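Local structure of WbbM protein (Klebsiella pneumoniae, 6U4B) at residues 400-404 against 418-423; 423-429 against 478-484. The protein is a trimeric, bifunctional glycosyltransferase that acts as an O-antigen polymerase, joining a DUF4422 region and a metal-binding family 8 glycosyltransferase region in one chain. All blocks are in the same frame, centred on the assembly; numbering follows the deposited sequence.

Contact 1: 400-404 against 418-423; sequences DKVVF and LLDVPL
Lys401, next to Val402 in the chain, reaches across to the loop 418-423, and its side chain can be followed atom by atom. Lys401 CB lies 4.1 Å from Leu419 CD2, an apolar start to the path. Farther out, Lys401 CD packs on Leu423 CD2 at 3.7 Å, the two side chains crossing obliquely. The chain then bends at chi3 (-65°), which turns CE and NZ back to the loop backbone. There Lys401 NZ donates a hydrogen bond of 2.7 Å to Leu419 O, sitting 31° off the carbonyl plane. Lys401 NZ gives a second bond, also 2.7 Å, to water 1, which lies close to the carbonyl oxygens of Leu418 and Val421. Water 2 accepts from Leu423 N at 2.6 Å and is only weakly linked to NZ.

Two residues along from Lys401, Val403 adds apolar contact through both branches. Val403 CG2 meets Leu419 CD2 at 3.7 Å, while CG1, anti to the backbone N, meets Leu418 CD1, those two side chains crossing at about a right angle. Val478 of strand 477-479 also touches Val403, Leu418 and Leu423. The contact packs the loop between strands 409-411 and 428-432 on strand 402-405 of the family 8 glycosyltransferase region. Its chemistry is that of a loop folded round an ammonium group: the Leu419 carbonyl and water 1 probably offset its charge, while its methylenes extend the hydrophobic layer over the sheet.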
ATOM      1  N   ASP A 400     -17.067  26.119  19.286  1.00 54.31           N
ATOM      2  CA  ASP A 400     -16.510  27.469  19.245  1.00 58.47           C
ATOM      3  C   ASP A 400     -16.091  27.841  17.828  1.00 50.53           C
ATOM      4  O   ASP A 400     -16.517  28.873  17.296  1.00 52.13           O
ATOM      5  CB  ASP A 400     -15.325  27.595  20.205  1.00 69.99           C
ATOM      6  CG  ASP A 400     -15.758  27.730  21.650  1.00 82.25           C
ATOM      7  OD1 ASP A 400     -14.960  27.379  22.547  1.00 86.50           O
ATOM      8  OD2 ASP A 400     -16.901  28.174  21.888  1.00 85.46           O
ATOM      9  N   LYS A 401     -15.256  27.013  17.203  1.00 46.40           N
ATOM     10  CA  LYS A 401     -14.839  27.230  15.825  1.00 45.22           C
ATOM     11  C   LYS A 401     -14.884  25.913  15.061  1.00 45.86           C
ATOM     12  O   LYS A 401     -14.675  24.836  15.625  1.00 47.53           O
ATOM     13  CB  LYS A 401     -13.432  27.844  15.740  1.00 47.23           C
ATOM     14  CG  LYS A 401     -13.365  29.278  16.232  1.00 54.97           C
ATOM     15  CD  LYS A 401     -12.070  29.963  15.827  1.00 56.14           C
ATOM     16  CE  LYS A 401     -10.865  29.321  16.487  1.00 59.74           C
ATOM     17  NZ  LYS A 401      -9.623  30.097  16.219  1.00 60.66           N
ATOM     18  N   VAL A 402     -15.148  26.022  13.762  1.00 44.05           N
ATOM     19  CA  VAL A 402     -15.347  24.880  12.876  1.00 45.84           C
ATOM     20  C   VAL A 402     -14.730  25.207  11.519  1.00 40.37           C
ATOM     21  O   VAL A 402     -14.867  26.328  11.017  1.00 38.83           O
ATOM     22  CB  VAL A 402     -16.850  24.552  12.736  1.00 46.48           C
ATOM     23  CG1 VAL A 402     -17.160  23.984  11.366  1.00 45.47           C
ATOM     24  CG2 VAL A 402     -17.296  23.600  13.835  1.00 41.59           C
ATOM     25  N   VAL A 403     -14.052  24.227  10.925  1.00 34.21           N
ATOM     26  CA  VAL A 403     -13.424  24.380   9.616  1.00 35.82           C
ATOM     27  C   VAL A 403     -14.256  23.628   8.587  1.00 34.78           C
ATOM     28  O   VAL A 403     -14.371  22.397   8.654  1.00 37.72           O
ATOM     29  CB  VAL A 403     -11.973  23.873   9.616  1.00 41.39           C
ATOM     30  CG1 VAL A 403     -11.353  24.049   8.241  1.00 37.26           C
ATOM     31  CG2 VAL A 403     -11.160  24.598  10.675  1.00 46.75           C
ATOM     32  N   PHE A 404     -14.840  24.360   7.640  1.00 35.56           N
ATOM     33  CA  PHE A 404     -15.474  23.729   6.490  1.00 37.62           C
ATOM     34  C   PHE A 404     -14.485  23.631   5.339  1.00 37.29           C
ATOM     35  O   PHE A 404     -13.663  24.527   5.129  1.00 37.31           O
ATOM     36  CB  PHE A 404     -16.714  24.500   6.023  1.00 34.36           C
ATOM     37  CG  PHE A 404     -17.259  24.007   4.705  1.00 39.45           C
ATOM     38  CD1 PHE A 404     -18.199  22.992   4.672  1.00 42.02           C
ATOM     39  CD2 PHE A 404     -16.802  24.533   3.499  1.00 44.04           C
ATOM     40  CE1 PHE A 404     -18.686  22.519   3.472  1.00 43.70           C
ATOM     41  CE2 PHE A 404     -17.277  24.055   2.295  1.00 39.83           C
ATOM     42  CZ  PHE A 404     -18.225  23.053   2.282  1.00 41.82           C
ATOM     43  N   LEU A 418      -5.252  25.989  10.979  1.00 46.94           N
ATOM     44  CA  LEU A 418      -6.289  26.967  10.670  1.00 45.89           C
ATOM     45  C   LEU A 418      -7.029  27.402  11.927  1.00 48.71           C
ATOM     46  O   LEU A 418      -7.502  28.541  12.008  1.00 50.54           O
ATOM     47  CB  LEU A 418      -7.273  26.399   9.643  1.00 40.44           C
ATOM     48  CG  LEU A 418      -6.776  26.283   8.202  1.00 39.47           C
ATOM     49  CD1 LEU A 418      -7.897  25.808   7.296  1.00 38.09           C
ATOM     50  CD2 LEU A 418      -6.214  27.611   7.716  1.00 42.51           C
ATOM     51  N   LEU A 419      -7.129  26.515  12.921  1.00 49.47           N
ATOM     52  CA  LEU A 419      -7.760  26.869  14.186  1.00 53.16           C
ATOM     53  C   LEU A 419      -6.903  27.808  15.022  1.00 54.08           C
ATOM     54  O   LEU A 419      -7.432  28.470  15.921  1.00 51.08           O
ATOM     55  CB  LEU A 419      -8.073  25.609  14.995  1.00 56.65           C
ATOM     56  CG  LEU A 419      -9.220  24.718  14.515  1.00 55.14           C
ATOM     57  CD1 LEU A 419      -9.534  23.657  15.556  1.00 58.51           C
ATOM     58  CD2 LEU A 419     -10.452  25.554  14.211  1.00 55.19           C
ATOM     59  N   ASP A 420      -5.600  27.877  14.756  1.00 53.14           N
ATOM     60  CA  ASP A 420      -4.707  28.745  15.510  1.00 57.46           C
ATOM     61  C   ASP A 420      -4.655  30.168  14.969  1.00 55.34           C
ATOM     62  O   ASP A 420      -4.068  31.039  15.621  1.00 59.92           O
ATOM     63  CB  ASP A 420      -3.289  28.161  15.532  1.00 65.37           C
ATOM     64  CG  ASP A 420      -3.218  26.831  16.254  1.00 72.22           C
ATOM     65  OD1 ASP A 420      -4.025  26.615  17.182  1.00 74.54           O
ATOM     66  OD2 ASP A 420      -2.355  26.003  15.892  1.00 74.61           O
ATOM     67  N   VAL A 421      -5.243  30.424  13.808  1.00 51.41           N
ATOM     68  CA  VAL A 421      -5.216  31.773  13.235  1.00 53.45           C
ATOM     69  C   VAL A 421      -6.073  32.700  14.091  1.00 59.38           C
ATOM     70  O   VAL A 421      -7.245  32.377  14.362  1.00 55.64           O
ATOM     71  CB  VAL A 421      -5.709  31.748  11.787  1.00 48.27           C
ATOM     72  CG1 VAL A 421      -5.824  33.164  11.241  1.00 46.26           C
ATOM     73  CG2 VAL A 421      -4.775  30.916  10.922  1.00 48.91           C
ATOM     74  N   PRO A 422      -5.549  33.839  14.543  1.00 64.11           N
ATOM     75  CA  PRO A 422      -6.364  34.763  15.345  1.00 65.53           C
ATOM     76  C   PRO A 422      -7.510  35.334  14.520  1.00 61.63           C
ATOM     77  O   PRO A 422      -7.297  35.910  13.451  1.00 62.44           O
ATOM     78  CB  PRO A 422      -5.367  35.855  15.758  1.00 69.50           C
ATOM     79  CG  PRO A 422      -4.006  35.242  15.558  1.00 70.45           C
ATOM     80  CD  PRO A 422      -4.159  34.306  14.400  1.00 66.10           C
ATOM     81  N   LEU A 423      -8.735  35.170  15.031  1.00 58.55           N
ATOM     82  CA  LEU A 423      -9.929  35.623  14.332  1.00 56.10           C
ATOM     83  C   LEU A 423     -10.550  36.886  14.908  1.00 58.17           C
ATOM     84  O   LEU A 423     -11.284  37.568  14.189  1.00 55.10           O
ATOM     85  CB  LEU A 423     -10.997  34.517  14.323  1.00 53.53           C
ATOM     86  CG  LEU A 423     -11.229  33.773  13.003  1.00 49.26           C
ATOM     87  CD1 LEU A 423      -9.919  33.252  12.447  1.00 46.80           C
ATOM     88  CD2 LEU A 423     -12.222  32.638  13.206  1.00 47.17           C
TER
HETATM   89  O   HOH W   1      -8.685  30.461  13.761  1.00 48.38           O
HETATM   90  O   HOH W   2      -9.343  33.396  16.860  1.00 57.30           O

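Contact 2: 423-429 against 478-484; sequences LGNNLVA and VFNVKQM
Val478, Leu427 and Asn480 carry most of this contact, each at a different level of the junction between strands 428-432 and 477-479. Val478 forms an antiparallel hydrogen-bonded pair with Ala429: Val478 N donates to Ala429 O at 2.9 Å (N-H...O 165°), and Ala429 N returns a bond to Val478 O. On the face shared by this pair, Val478 CB lies 3.9 Å from Ala429 CB, and Val478 CG1 turns to Leu423 CD2.

Leu427 contributes from backbone and side chain alike. Leu427 O accepts from Asn480 N at 2.9 Å, a single backbone bond beyond the non-hydrogen-bonded pair Val428-Phe479. Leu427 CD2 rests 3.7 Å from Gln483 CG, the side chains meeting at about a right angle. Met484 CE lies near Leu427 CB and 3.6 Å from Val428 CG1, while its SD lies in plane at the edge of the Phe479 ring.

Asn480 joins strand, turn and helix. With CG anti to the backbone N (chi1 -172°), its amide meets the end of the type II' turn 423-426, where Asn480 ND2 donates to Asn426 O at 2.9 Å, nearly along the C=O axis though tilted from the amide plane. As N-cap of helix 481-487, Asn480 OD1 accepts from Gln483 N at 3.2 Å, with the donor 62° out of the carbonyl plane. A donor bond at ND2 and a capping bond at OD1 are consistent with one orientation of the amide, which ties the turn to the first turn of the helix by meeting a backbone carbonyl through one end and a backbone N-H through the other.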
ATOM      1  N   LEU A 423      -8.735  35.170  15.031  1.00 58.55           N
ATOM      2  CA  LEU A 423      -9.929  35.623  14.332  1.00 56.10           C
ATOM      3  C   LEU A 423     -10.550  36.886  14.908  1.00 58.17           C
ATOM      4  O   LEU A 423     -11.284  37.568  14.189  1.00 55.10           O
ATOM      5  CB  LEU A 423     -10.997  34.517  14.323  1.00 53.53           C
ATOM      6  CG  LEU A 423     -11.229  33.773  13.003  1.00 49.26           C
ATOM      7  CD1 LEU A 423      -9.919  33.252  12.447  1.00 46.80           C
ATOM      8  CD2 LEU A 423     -12.222  32.638  13.206  1.00 47.17           C
ATOM      9  N   GLY A 424     -10.280  37.217  16.169  1.00 59.85           N
ATOM     10  CA  GLY A 424     -10.966  38.345  16.777  1.00 60.01           C
ATOM     11  C   GLY A 424     -12.458  38.090  16.827  1.00 61.95           C
ATOM     12  O   GLY A 424     -12.913  36.982  17.132  1.00 63.66           O
ATOM     13  N   ASN A 425     -13.239  39.124  16.518  1.00 61.75           N
ATOM     14  CA  ASN A 425     -14.678  38.971  16.357  1.00 59.15           C
ATOM     15  C   ASN A 425     -15.092  38.894  14.892  1.00 54.68           C
ATOM     16  O   ASN A 425     -16.269  39.096  14.576  1.00 53.88           O
ATOM     17  CB  ASN A 425     -15.431  40.097  17.071  1.00 63.18           C
ATOM     18  CG  ASN A 425     -14.991  41.478  16.628  1.00 66.39           C
ATOM     19  OD1 ASN A 425     -14.351  41.642  15.590  1.00 66.64           O
ATOM     20  ND2 ASN A 425     -15.340  42.486  17.419  1.00 68.64           N
ATOM     21  N   ASN A 426     -14.149  38.616  13.994  1.00 51.58           N
ATOM     22  CA  ASN A 426     -14.513  38.329  12.615  1.00 49.58           C
ATOM     23  C   ASN A 426     -15.364  37.067  12.560  1.00 48.69           C
ATOM     24  O   ASN A 426     -15.242  36.170  13.398  1.00 43.93           O
ATOM     25  CB  ASN A 426     -13.268  38.163  11.742  1.00 48.97           C
ATOM     26  CG  ASN A 426     -12.659  39.490  11.339  1.00 50.70           C
ATOM     27  OD1 ASN A 426     -13.305  40.532  11.432  1.00 52.34           O
ATOM     28  ND2 ASN A 426     -11.414  39.458  10.875  1.00 45.72           N
ATOM     29  N   LEU A 427     -16.244  37.008  11.564  1.00 50.36           N
ATOM     30  CA  LEU A 427     -17.182  35.897  11.492  1.00 49.12           C
ATOM     31  C   LEU A 427     -16.564  34.668  10.844  1.00 43.36           C
ATOM     32  O   LEU A 427     -16.913  33.541  11.215  1.00 40.84           O
ATOM     33  CB  LEU A 427     -18.441  36.326  10.741  1.00 38.47           C
ATOM     34  CG  LEU A 427     -19.197  37.476  11.406  1.00 47.84           C
ATOM     35  CD1 LEU A 427     -20.459  37.815  10.627  1.00 45.26           C
ATOM     36  CD2 LEU A 427     -19.526  37.134  12.854  1.00 51.15           C
ATOM     37  N   VAL A 428     -15.650  34.854   9.888  1.00 41.63           N
ATOM     38  CA  VAL A 428     -15.023  33.743   9.184  1.00 40.58           C
ATOM     39  C   VAL A 428     -13.575  34.079   8.859  1.00 46.76           C
ATOM     40  O   VAL A 428     -13.150  35.236   8.895  1.00 49.62           O
ATOM     41  CB  VAL A 428     -15.758  33.375   7.871  1.00 40.64           C
ATOM     42  CG1 VAL A 428     -17.127  32.777   8.154  1.00 39.96           C
ATOM     43  CG2 VAL A 428     -15.869  34.598   6.966  1.00 38.76           C
ATOM     44  N   ALA A 429     -12.821  33.028   8.542  1.00 46.66           N
ATOM     45  CA  ALA A 429     -11.522  33.139   7.899  1.00 49.27           C
ATOM     46  C   ALA A 429     -11.585  32.356   6.598  1.00 49.05           C
ATOM     47  O   ALA A 429     -12.097  31.231   6.577  1.00 49.30           O
ATOM     48  CB  ALA A 429     -10.399  32.614   8.796  1.00 45.03           C
ATOM     49  N   VAL A 478     -13.077  28.894   7.922  1.00 40.45           N
ATOM     50  CA  VAL A 478     -13.068  28.729   9.370  1.00 40.70           C
ATOM     51  C   VAL A 478     -14.241  29.530   9.923  1.00 41.61           C
ATOM     52  O   VAL A 478     -14.229  30.763   9.902  1.00 40.78           O
ATOM     53  CB  VAL A 478     -11.745  29.185   9.993  1.00 41.46           C
ATOM     54  CG1 VAL A 478     -11.765  28.927  11.494  1.00 37.00           C
ATOM     55  CG2 VAL A 478     -10.575  28.466   9.336  1.00 41.10           C
ATOM     56  N   PHE A 479     -15.257  28.829  10.410  1.00 38.76           N
ATOM     57  CA  PHE A 479     -16.421  29.482  10.986  1.00 43.56           C
ATOM     58  C   PHE A 479     -16.138  29.871  12.431  1.00 43.97           C
ATOM     59  O   PHE A 479     -15.740  29.029  13.242  1.00 43.89           O
ATOM     60  CB  PHE A 479     -17.642  28.564  10.920  1.00 41.04           C
ATOM     61  CG  PHE A 479     -18.276  28.489   9.560  1.00 36.90           C
ATOM     62  CD1 PHE A 479     -17.696  27.744   8.548  1.00 37.43           C
ATOM     63  CD2 PHE A 479     -19.460  29.155   9.299  1.00 35.60           C
ATOM     64  CE1 PHE A 479     -18.283  27.673   7.299  1.00 38.11           C
ATOM     65  CE2 PHE A 479     -20.051  29.087   8.054  1.00 35.91           C
ATOM     66  CZ  PHE A 479     -19.463  28.346   7.052  1.00 32.82           C
ATOM     67  N   ASN A 480     -16.333  31.151  12.748  1.00 38.83           N
ATOM     68  CA  ASN A 480     -16.329  31.610  14.136  1.00 42.74           C
ATOM     69  C   ASN A 480     -17.747  31.429  14.671  1.00 48.15           C
ATOM     70  O   ASN A 480     -18.536  32.371  14.781  1.00 51.69           O
ATOM     71  CB  ASN A 480     -15.860  33.057  14.231  1.00 37.78           C
ATOM     72  CG  ASN A 480     -15.666  33.517  15.666  1.00 44.86           C
ATOM     73  OD1 ASN A 480     -16.098  32.854  16.610  1.00 48.57           O
ATOM     74  ND2 ASN A 480     -15.017  34.662  15.835  1.00 48.40           N
ATOM     75  N   VAL A 481     -18.068  30.175  15.002  1.00 41.48           N
ATOM     76  CA  VAL A 481     -19.435  29.828  15.383  1.00 43.33           C
ATOM     77  C   VAL A 481     -19.856  30.587  16.633  1.00 44.63           C
ATOM     78  O   VAL A 481     -20.983  31.094  16.716  1.00 41.21           O
ATOM     79  CB  VAL A 481     -19.568  28.306  15.571  1.00 45.34           C
ATOM     80  CG1 VAL A 481     -20.977  27.947  16.016  1.00 46.12           C
ATOM     81  CG2 VAL A 481     -19.215  27.579  14.283  1.00 37.22           C
ATOM     82  N   LYS A 482     -18.961  30.684  17.622  1.00 47.37           N
ATOM     83  CA  LYS A 482     -19.303  31.371  18.866  1.00 54.59           C
ATOM     84  C   LYS A 482     -19.740  32.808  18.606  1.00 55.75           C
ATOM     85  O   LYS A 482     -20.699  33.292  19.219  1.00 55.01           O
ATOM     86  CB  LYS A 482     -18.121  31.338  19.835  1.00 59.80           C
ATOM     87  CG  LYS A 482     -18.304  32.253  21.039  1.00 64.91           C
ATOM     88  CD  LYS A 482     -17.945  31.566  22.346  1.00 70.71           C
ATOM     89  CE  LYS A 482     -16.451  31.322  22.462  1.00 73.37           C
ATOM     90  NZ  LYS A 482     -16.095  30.764  23.797  1.00 77.47           N
ATOM     91  N   GLN A 483     -19.055  33.502  17.696  1.00 51.53           N
ATOM     92  CA  GLN A 483     -19.461  34.863  17.359  1.00 51.81           C
ATOM     93  C   GLN A 483     -20.774  34.867  16.585  1.00 50.00           C
ATOM     94  O   GLN A 483     -21.618  35.745  16.794  1.00 53.42           O
ATOM     95  CB  GLN A 483     -18.362  35.559  16.559  1.00 49.78           C
ATOM     96  CG  GLN A 483     -18.541  37.062  16.441  1.00 51.70           C
ATOM     97  CD  GLN A 483     -18.425  37.768  17.780  1.00 56.64           C
ATOM     98  OE1 GLN A 483     -17.719  37.310  18.679  1.00 56.28           O
ATOM     99  NE2 GLN A 483     -19.125  38.887  17.920  1.00 62.02           N
ATOM    100  N   MET A 484     -20.964  33.894  15.689  1.00 44.61           N
ATOM    101  CA  MET A 484     -22.215  33.813  14.943  1.00 47.94           C
ATOM    102  C   MET A 484     -23.399  33.535  15.858  1.00 50.35           C
ATOM    103  O   MET A 484     -24.512  34.000  15.588  1.00 49.61           O
ATOM    104  CB  MET A 484     -22.119  32.735  13.862  1.00 45.98           C
ATOM    105  CG  MET A 484     -21.158  33.067  12.743  1.00 46.71           C
ATOM    106  SD  MET A 484     -21.194  31.846  11.420  1.00 48.50           S
ATOM    107  CE  MET A 484     -19.994  32.553  10.300  1.00 52.93           C
TER

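The two contacts follow in series along the chain, contact 1 closing before contact 2 opens, with Leu423 belonging to both; they lie about 8 Å apart, centre to centre. They meet in one mixed sheet, where strand 477-479 runs antiparallel to both 402-405 and 428-432. A probable hydrogen bond of 2.6 Å from Phe479 N to Val402 O joins them, and a long, weak ion pair links Asp400 to Lys482 at the start of helix 481-487. All four segments fall within the glycosyltransferase family 8 range. Strand 402-405 leads directly to Asp406 and Asp408, which with His560 bind magnesium, so the shared sheet forms part of the framework next to the metal site.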